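Long-range contacts in TlmII (Streptoalloteichus hindustanus, PDB 4HVM), which takes part in tallysomycin biosynthesis and is probably a condensation-domain protein of the nonribosomal peptide synthetase kind: residues 40-45 with 385-390; 50-55 with 155-160; 123-128 with 137-142. All coordinates share one frame; numbering follows the deposited sequence.

Contact 1 of 3, residues 40-45 with 385-390; sequences GLLGSG and SIELFR
Leu42 is held by backbone and side chain alike where strands 36-44 and 385-388 run antiparallel. It forms a hydrogen-bonded pair with Glu387: Leu42 N gives its hydrogen to Glu387 O at 2.7 Å, with a C=O...N angle of 169°, and Leu42 O receives Glu387 N at 3.1 Å. With CG anti to the backbone N (chi1 170°), its isobutyl group runs beside the Glu387 side chain, both leaving the same face of the sheet, and CD2 comes up to Glu387 OE1 at 3.4 Å. Leu42 CB meets Phe389 CB at 4.0 Å. Leu42 is buried against Val135 and Phe389, which suits leucine, with Gln99 of helix 98-110 nearby.

Phe389 follows the last paired residue, yet it still gives its N-H to Gly40 O at 2.9 Å, from 37° above the carbonyl plane. A water accepts from Gly40 N and donates to Phe389 O, extending the link by one step. The aromatic ring is lodged near Cys102 and Val135.

Leu41 serves the other face. The Leu41 and Leu388 side chains cross at a slant, with Leu41 CD2 4.0 Å from Leu388 CD1, while Leu41 CD1 lies 4.2 Å from Ile386 CG2; Leu41 also touches Leu154 and Trp158 of helix 147-161.

Strand 385-388, reached late in the chain, is one of the two edge strands of this sheet, in keeping with the latch crossover of condensation domains. The grip is therefore mainly main-chain bonding, backed by apolar residues on the inner strand, while the exposed strand carries Ser385 and Glu387 on one face and Ile386 on the other.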
loop_
_atom_site.group_PDB
_atom_site.type_symbol
_atom_site.label_atom_id
_atom_site.label_comp_id
_atom_site.label_asym_id
_atom_site.label_seq_id
_atom_site.Cartn_x
_atom_site.Cartn_y
_atom_site.Cartn_z
ATOM N N GLY A 40 -4.822 -9.388 7.841
ATOM C CA GLY A 40 -5.579 -10.107 8.850
ATOM C C GLY A 40 -5.130 -9.864 10.278
ATOM O O GLY A 40 -3.970 -9.544 10.530
ATOM N N LEU A 41 -6.064 -10.011 11.213
ATOM C CA LEU A 41 -5.762 -9.929 12.637
ATOM C C LEU A 41 -5.960 -11.295 13.281
ATOM O O LEU A 41 -6.979 -11.950 13.064
ATOM C CB LEU A 41 -6.657 -8.894 13.326
ATOM C CG LEU A 41 -6.438 -7.425 12.963
ATOM C CD1 LEU A 41 -7.404 -6.538 13.726
ATOM C CD2 LEU A 41 -4.998 -7.000 13.227
ATOM N N LEU A 42 -4.982 -11.725 14.069
ATOM C CA LEU A 42 -5.068 -13.011 14.751
ATOM C C LEU A 42 -5.607 -12.848 16.167
ATOM O O LEU A 42 -5.021 -12.141 16.985
ATOM C CB LEU A 42 -3.699 -13.689 14.787
ATOM C CG LEU A 42 -3.567 -14.929 15.670
ATOM C CD1 LEU A 42 -4.538 -16.012 15.238
ATOM C CD2 LEU A 42 -2.141 -15.445 15.637
ATOM N N GLY A 43 -6.728 -13.503 16.450
ATOM C CA GLY A 43 -7.303 -13.489 17.783
ATOM C C GLY A 43 -6.997 -14.778 18.520
ATOM O O GLY A 43 -7.062 -15.865 17.942
ATOM N N SER A 44 -6.661 -14.663 19.799
ATOM C CA SER A 44 -6.314 -15.833 20.592
ATOM C C SER A 44 -6.966 -15.795 21.970
ATOM O O SER A 44 -6.806 -14.830 22.715
ATOM C CB SER A 44 -4.796 -15.950 20.733
ATOM O OG SER A 44 -4.435 -17.196 21.305
ATOM N N GLY A 45 -7.692 -16.856 22.304
ATOM C CA GLY A 45 -8.401 -16.937 23.569
ATOM C C GLY A 45 -9.761 -17.572 23.365
ATOM O O GLY A 45 -9.997 -18.212 22.342
ATOM N N SER A 385 -6.336 -11.923 23.172
ATOM C CA SER A 385 -5.159 -11.319 22.556
ATOM C C SER A 385 -5.391 -11.059 21.071
ATOM O O SER A 385 -5.934 -11.905 20.363
ATOM C CB SER A 385 -3.939 -12.219 22.742
ATOM O OG SER A 385 -2.813 -11.684 22.075
ATOM N N ILE A 386 -4.978 -9.885 20.603
ATOM C CA ILE A 386 -5.113 -9.533 19.193
ATOM C C ILE A 386 -3.804 -8.986 18.629
ATOM O O ILE A 386 -3.264 -8.001 19.132
ATOM C CB ILE A 386 -6.231 -8.498 18.972
ATOM C CG1 ILE A 386 -7.590 -9.081 19.363
ATOM C CG2 ILE A 386 -6.251 -8.042 17.523
ATOM C CD1 ILE A 386 -8.735 -8.106 19.184
ATOM N N GLU A 387 -3.298 -9.636 17.586
ATOM C CA GLU A 387 -2.056 -9.222 16.942
ATOM C C GLU A 387 -2.195 -9.306 15.430
ATOM O O GLU A 387 -3.125 -9.930 14.918
ATOM C CB GLU A 387 -0.894 -10.104 17.402
ATOM C CG GLU A 387 -1.049 -11.578 17.030
ATOM C CD GLU A 387 0.027 -12.459 17.637
ATOM O OE1 GLU A 387 0.249 -13.574 17.118
ATOM O OE2 GLU A 387 0.642 -12.043 18.641
ATOM N N LEU A 388 -1.273 -8.667 14.717
ATOM C CA LEU A 388 -1.247 -8.746 13.263
ATOM C C LEU A 388 -0.931 -10.175 12.843
ATOM O O LEU A 388 -0.164 -10.868 13.509
ATOM C CB LEU A 388 -0.211 -7.779 12.687
ATOM C CG LEU A 388 -0.672 -6.358 12.341
ATOM C CD1 LEU A 388 -1.262 -5.644 13.547
ATOM C CD2 LEU A 388 0.481 -5.560 11.754
ATOM N N PHE A 389 -1.530 -10.616 11.742
ATOM C CA PHE A 389 -1.355 -11.991 11.291
ATOM C C PHE A 389 -0.509 -12.098 10.026
ATOM O O PHE A 389 -0.976 -11.779 8.932
ATOM C CB PHE A 389 -2.708 -12.677 11.082
ATOM C CG PHE A 389 -2.595 -14.064 10.520
ATOM C CD1 PHE A 389 -2.030 -15.082 11.271
ATOM C CD2 PHE A 389 -3.038 -14.349 9.241
ATOM C CE1 PHE A 389 -1.912 -16.360 10.757
ATOM C CE2 PHE A 389 -2.925 -15.626 8.724
ATOM C CZ PHE A 389 -2.362 -16.632 9.482
ATOM N N ARG A 390 0.732 -12.551 10.196
ATOM C CA ARG A 390 1.635 -12.850 9.084
ATOM C C ARG A 390 1.662 -11.755 8.023
ATOM O O ARG A 390 1.624 -12.045 6.828
ATOM C CB ARG A 390 1.262 -14.190 8.437
ATOM C CG ARG A 390 1.389 -15.400 9.353
ATOM C CD ARG A 390 2.832 -15.871 9.481
ATOM N NE ARG A 390 2.939 -17.069 10.310
ATOM C CZ ARG A 390 2.833 -18.312 9.847
ATOM N NH1 ARG A 390 2.617 -18.528 8.557
ATOM N NH2 ARG A 390 2.942 -19.341 10.677
HETATM O O HOH W 1 -1.960 -8.949 8.307
#

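Contact 2 of 3, residues 50-55 with 155-160; sequences DRLAAA and GAVWQA
This is an apolar helix-helix contact, made by Leu52 and Ala55 of helix 49-62 against Val157, Trp158 and Ala160 of helix 147-161, with both helices lying on one face of the five-stranded sheet. The short segments approach to 8.6 Å between axes, at 124° between their directions. Alanine suits such closeness: Ala55 CB and Ala160 CB meet at 3.8 Å, and the small methyls let the backbones come this near.

Nearer the sheet, Leu52 packs between Val157 and Trp158. Its CD1 sits over the six-membered ring of Trp158, 4.0 Å from the centroid and only 9° off the ring normal, a CH-pi contact, while CD2 reaches CH2 of the same ring at 4.0 Å. Extending CG anti to the backbone N (chi1 -178°) lets both methyls reach the indole. Leu52 CD1 also touches Val157 CG1 at 4.0 Å. Replacing Trp158 by an alanine would probably open a gap beside Leu52, leaving its methyls without the ring face they pack on.

Val134, Leu126 and Leu136 of the sheet complete the core below, a helix-on-sheet layer of the kind found in the chloramphenicol acetyltransferase-like fold of condensation domains.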
loop_
_atom_site.group_PDB
_atom_site.type_symbol
_atom_site.label_atom_id
_atom_site.label_comp_id
_atom_site.label_asym_id
_atom_site.label_seq_id
_atom_site.Cartn_x
_atom_site.Cartn_y
_atom_site.Cartn_z
ATOM N N ASP A 50 -19.863 -17.235 16.339
ATOM C CA ASP A 50 -21.136 -16.658 15.927
ATOM C C ASP A 50 -21.225 -15.191 16.323
ATOM O O ASP A 50 -21.784 -14.375 15.591
ATOM C CB ASP A 50 -22.298 -17.446 16.535
ATOM C CG ASP A 50 -22.360 -18.876 16.026
ATOM O OD1 ASP A 50 -22.229 -19.074 14.798
ATOM O OD2 ASP A 50 -22.530 -19.798 16.854
ATOM N N ARG A 51 -20.665 -14.864 17.483
ATOM C CA ARG A 51 -20.649 -13.489 17.961
ATOM C C ARG A 51 -19.731 -12.647 17.086
ATOM O O ARG A 51 -20.039 -11.499 16.770
ATOM C CB ARG A 51 -20.190 -13.427 19.418
ATOM C CG ARG A 51 -20.177 -12.024 20.001
ATOM C CD ARG A 51 -21.579 -11.437 20.049
ATOM N NE ARG A 51 -21.568 -9.990 20.252
ATOM C CZ ARG A 51 -21.626 -9.096 19.268
ATOM N NH1 ARG A 51 -21.700 -9.496 18.004
ATOM N NH2 ARG A 51 -21.613 -7.799 19.547
ATOM N N LEU A 52 -18.602 -13.228 16.695
ATOM C CA LEU A 52 -17.650 -12.546 15.832
ATOM C C LEU A 52 -18.209 -12.390 14.423
ATOM O O LEU A 52 -18.004 -11.362 13.775
ATOM C CB LEU A 52 -16.324 -13.304 15.795
ATOM C CG LEU A 52 -15.193 -12.683 14.970
ATOM C CD1 LEU A 52 -14.851 -11.281 15.460
ATOM C CD2 LEU A 52 -13.969 -13.580 15.005
ATOM N N ALA A 53 -18.917 -13.417 13.957
ATOM C CA ALA A 53 -19.551 -13.386 12.645
ATOM C C ALA A 53 -20.629 -12.311 12.593
ATOM O O ALA A 53 -20.781 -11.621 11.586
ATOM C CB ALA A 53 -20.147 -14.745 12.313
ATOM N N ALA A 54 -21.370 -12.170 13.688
ATOM C CA ALA A 54 -22.398 -11.146 13.785
ATOM C C ALA A 54 -21.766 -9.761 13.797
ATOM O O ALA A 54 -22.325 -8.806 13.256
ATOM C CB ALA A 54 -23.231 -11.356 15.035
ATOM N N ALA A 55 -20.593 -9.662 14.414
ATOM C CA ALA A 55 -19.879 -8.396 14.492
ATOM C C ALA A 55 -19.427 -7.951 13.107
ATOM O O ALA A 55 -19.457 -6.763 12.785
ATOM C CB ALA A 55 -18.688 -8.514 15.428
ATOM N N GLY A 155 -10.161 -3.735 12.702
ATOM C CA GLY A 155 -10.247 -3.269 14.073
ATOM C C GLY A 155 -11.682 -3.002 14.478
ATOM O O GLY A 155 -12.080 -3.278 15.611
ATOM N N ALA A 156 -12.463 -2.470 13.544
ATOM C CA ALA A 156 -13.863 -2.149 13.798
ATOM C C ALA A 156 -14.697 -3.397 14.088
ATOM O O ALA A 156 -15.648 -3.349 14.871
ATOM C CB ALA A 156 -14.453 -1.381 12.624
ATOM N N VAL A 157 -14.337 -4.511 13.457
ATOM C CA VAL A 157 -15.039 -5.771 13.674
ATOM C C VAL A 157 -14.821 -6.273 15.097
ATOM O O VAL A 157 -15.760 -6.707 15.764
ATOM C CB VAL A 157 -14.601 -6.850 12.666
ATOM C CG1 VAL A 157 -15.290 -8.171 12.969
ATOM C CG2 VAL A 157 -14.904 -6.400 11.243
ATOM N N TRP A 158 -13.581 -6.201 15.564
ATOM C CA TRP A 158 -13.270 -6.600 16.931
ATOM C C TRP A 158 -13.886 -5.646 17.950
ATOM O O TRP A 158 -14.226 -6.048 19.064
ATOM C CB TRP A 158 -11.759 -6.704 17.135
ATOM C CG TRP A 158 -11.174 -7.978 16.592
ATOM C CD1 TRP A 158 -10.352 -8.111 15.511
ATOM C CD2 TRP A 158 -11.379 -9.300 17.105
ATOM N NE1 TRP A 158 -10.027 -9.436 15.322
ATOM C CE2 TRP A 158 -10.647 -10.186 16.289
ATOM C CE3 TRP A 158 -12.109 -9.820 18.178
ATOM C CZ2 TRP A 158 -10.623 -11.563 16.514
ATOM C CZ3 TRP A 158 -12.086 -11.186 18.399
ATOM C CH2 TRP A 158 -11.348 -12.042 17.571
ATOM N N GLN A 159 -14.022 -4.380 17.567
ATOM C CA GLN A 159 -14.694 -3.404 18.416
ATOM C C GLN A 159 -16.165 -3.769 18.596
ATOM O O GLN A 159 -16.710 -3.663 19.695
ATOM C CB GLN A 159 -14.575 -1.994 17.833
ATOM C CG GLN A 159 -13.245 -1.302 18.111
ATOM C CD GLN A 159 -13.250 0.163 17.699
ATOM O OE1 GLN A 159 -14.171 0.630 17.026
ATOM N NE2 GLN A 159 -12.218 0.896 18.106
ATOM N N ALA A 160 -16.797 -4.197 17.508
ATOM C CA ALA A 160 -18.199 -4.593 17.538
ATOM C C ALA A 160 -18.387 -5.851 18.372
ATOM O O ALA A 160 -19.429 -6.038 19.000
ATOM C CB ALA A 160 -18.719 -4.807 16.124
#

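Contact 3 of 3, residues 123-128 with 137-142; sequences RLHLVR and GVVAHQ
Gly137 O accepts the backbone N-H of His125 at 2.7 Å from His125 N, in a nearly straight bond (172° at the hydrogen). The CA-H of Leu124 approaches the same oxygen, with 3.4 Å from Leu124 CA to Gly137 O. In return Gly137 N bonds to His125 O, completing a hydrogen-bonded antiparallel pair. Two residues along, Arg123 and Val139 form the same kind of pair, with 2.9 Å from Arg123 N to Val139 O and again from Val139 N to Arg123 O. The N-H and C=O of all four residues are thereby paired inside a buried hairpin.

On one face Val139 touches two polar side chains, one with each methyl. Its CG1, anti to the backbone N (chi1 180°), lies 3.6 Å from Arg123 NH1, and its CG2 lies 3.7 Å from His125 CD2. The polar ends do not rely on the valine: Arg123 NH1 makes a salt bridge and His125 NE2 a hydrogen bond to the same carboxylate oxygen, OD2 of Asp109. That shared acceptor fixes both groups, and its charge would probably help offset that of the arginine. Gly137 brings no side chain to this face opposite His125. On the other face the Leu124 and Val138 side chains cross obliquely, Leu124 CD2 lying 3.9 Å from Val138 CG2.

Strand 133-141 ends at His141, and Gln142 begins the loop, in a place consistent with the start of the family's HHxxxDG motif, with glutamine in the position of the second histidine. Strand 122-128 is flanked on its other edge by strand 87-91, parallel to it. Helix 98-110 packs on the His125 face through Leu105 and Leu106, and helix 49-62 lies against Leu124 through Ala56 and Leu60.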
loop_
_atom_site.group_PDB
_atom_site.type_symbol
_atom_site.label_atom_id
_atom_site.label_comp_id
_atom_site.label_asym_id
_atom_site.label_seq_id
_atom_site.Cartn_x
_atom_site.Cartn_y
_atom_site.Cartn_z
ATOM N N ARG A 123 -14.221 -8.655 1.114
ATOM C CA ARG A 123 -14.588 -9.923 1.735
ATOM C C ARG A 123 -13.938 -10.077 3.108
ATOM O O ARG A 123 -12.728 -9.920 3.251
ATOM C CB ARG A 123 -14.190 -11.091 0.828
ATOM C CG ARG A 123 -14.948 -11.124 -0.488
ATOM C CD ARG A 123 -14.293 -12.046 -1.503
ATOM N NE ARG A 123 -14.097 -11.361 -2.776
ATOM C CZ ARG A 123 -12.953 -11.348 -3.451
ATOM N NH1 ARG A 123 -11.895 -11.997 -2.984
ATOM N NH2 ARG A 123 -12.870 -10.691 -4.600
ATOM N N LEU A 124 -14.748 -10.379 4.116
ATOM C CA LEU A 124 -14.231 -10.631 5.453
ATOM C C LEU A 124 -14.148 -12.132 5.679
ATOM O O LEU A 124 -15.132 -12.844 5.488
ATOM C CB LEU A 124 -15.109 -9.974 6.520
ATOM C CG LEU A 124 -15.170 -8.451 6.496
ATOM C CD1 LEU A 124 -15.984 -7.921 7.665
ATOM C CD2 LEU A 124 -13.766 -7.865 6.505
ATOM N N HIS A 125 -12.971 -12.610 6.068
ATOM C CA HIS A 125 -12.778 -14.030 6.345
ATOM C C HIS A 125 -12.694 -14.295 7.847
ATOM O O HIS A 125 -11.945 -13.629 8.561
ATOM C CB HIS A 125 -11.524 -14.554 5.639
ATOM C CG HIS A 125 -11.637 -14.587 4.145
ATOM N ND1 HIS A 125 -11.919 -15.741 3.446
ATOM C CD2 HIS A 125 -11.507 -13.609 3.217
ATOM C CE1 HIS A 125 -11.959 -15.472 2.151
ATOM N NE2 HIS A 125 -11.711 -14.186 1.987
ATOM N N LEU A 126 -13.475 -15.262 8.321
ATOM C CA LEU A 126 -13.408 -15.703 9.709
ATOM C C LEU A 126 -12.834 -17.117 9.724
ATOM O O LEU A 126 -13.559 -18.094 9.542
ATOM C CB LEU A 126 -14.799 -15.667 10.351
ATOM C CG LEU A 126 -14.900 -15.644 11.878
ATOM C CD1 LEU A 126 -16.224 -15.033 12.297
ATOM C CD2 LEU A 126 -14.752 -17.037 12.473
ATOM N N VAL A 127 -11.525 -17.221 9.928
ATOM C CA VAL A 127 -10.839 -18.503 9.829
ATOM C C VAL A 127 -10.402 -18.996 11.203
ATOM O O VAL A 127 -9.606 -18.341 11.877
ATOM C CB VAL A 127 -9.597 -18.404 8.922
ATOM C CG1 VAL A 127 -9.087 -19.786 8.568
ATOM C CG2 VAL A 127 -9.913 -17.617 7.658
ATOM N N ARG A 128 -10.924 -20.147 11.617
ATOM C CA ARG A 128 -10.529 -20.741 12.891
ATOM C C ARG A 128 -9.380 -21.726 12.689
ATOM O O ARG A 128 -9.478 -22.647 11.879
ATOM C CB ARG A 128 -11.713 -21.430 13.575
ATOM C CG ARG A 128 -11.330 -22.168 14.850
ATOM C CD ARG A 128 -12.542 -22.540 15.690
ATOM N NE ARG A 128 -13.132 -21.381 16.357
ATOM C CZ ARG A 128 -12.738 -20.916 17.539
ATOM N NH1 ARG A 128 -11.742 -21.502 18.189
ATOM N NH2 ARG A 128 -13.338 -19.857 18.069
ATOM N N GLY A 137 -9.644 -12.006 8.595
ATOM C CA GLY A 137 -8.938 -11.451 7.457
ATOM C C GLY A 137 -9.826 -10.633 6.543
ATOM O O GLY A 137 -11.038 -10.837 6.494
ATOM N N VAL A 138 -9.218 -9.700 5.820
ATOM C CA VAL A 138 -9.945 -8.904 4.840
ATOM C C VAL A 138 -9.265 -8.988 3.477
ATOM O O VAL A 138 -8.044 -8.871 3.363
ATOM C CB VAL A 138 -10.088 -7.424 5.283
ATOM C CG1 VAL A 138 -8.726 -6.792 5.543
ATOM C CG2 VAL A 138 -10.861 -6.625 4.249
ATOM N N VAL A 139 -10.068 -9.221 2.446
ATOM C CA VAL A 139 -9.579 -9.225 1.074
ATOM C C VAL A 139 -10.331 -8.153 0.299
ATOM O O VAL A 139 -11.517 -8.309 0.014
ATOM C CB VAL A 139 -9.796 -10.588 0.409
ATOM C CG1 VAL A 139 -9.287 -10.567 -1.021
ATOM C CG2 VAL A 139 -9.107 -11.680 1.211
ATOM N N ALA A 140 -9.649 -7.066 -0.043
ATOM C CA ALA A 140 -10.352 -5.898 -0.558
ATOM C C ALA A 140 -9.757 -5.270 -1.811
ATOM O O ALA A 140 -8.544 -5.264 -2.012
ATOM C CB ALA A 140 -10.483 -4.849 0.536
ATOM N N HIS A 141 -10.642 -4.733 -2.644
ATOM C CA HIS A 141 -10.256 -3.960 -3.815
ATOM C C HIS A 141 -9.635 -2.649 -3.343
ATOM O O HIS A 141 -10.149 -2.010 -2.423
ATOM C CB HIS A 141 -11.499 -3.683 -4.660
ATOM C CG HIS A 141 -11.205 -3.261 -6.064
ATOM N ND1 HIS A 141 -10.700 -2.018 -6.379
ATOM C CD2 HIS A 141 -11.364 -3.912 -7.241
ATOM C CE1 HIS A 141 -10.554 -1.924 -7.687
ATOM N NE2 HIS A 141 -10.948 -3.060 -8.234
ATOM N N GLN A 142 -8.533 -2.250 -3.969
ATOM C CA GLN A 142 -7.777 -1.082 -3.519
ATOM C C GLN A 142 -8.503 0.242 -3.762
ATOM O O GLN A 142 -8.108 1.277 -3.226
ATOM C CB GLN A 142 -6.396 -1.041 -4.177
ATOM C CG GLN A 142 -6.435 -0.794 -5.675
ATOM C CD GLN A 142 -5.099 -0.343 -6.227
ATOM O OE1 GLN A 142 -4.230 -1.162 -6.529
ATOM N NE2 GLN A 142 -4.927 0.968 -6.361
#

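Overall arrangement
From the N terminus the chain lays down strand 36-44 and then helix 49-62, so the first partners of contacts 1 and 2 come in quick succession. Strands 122-128 and 133-141 follow, and contact 3 closes their short hairpin. Helix 147-161 comes next and closes contact 2, whose loop encloses that of contact 3. Only after a long excursion through much of the second half, with more strands and a helix still to come, does strand 385-388 return to close contact 1, the outermost loop; none cross. Contacts 1 and 3 lie in one sheet, about 13 Å apart between centres, while contact 2 packs against it: Trp158 meets Leu41 and Ile386, and Leu52 meets Leu126.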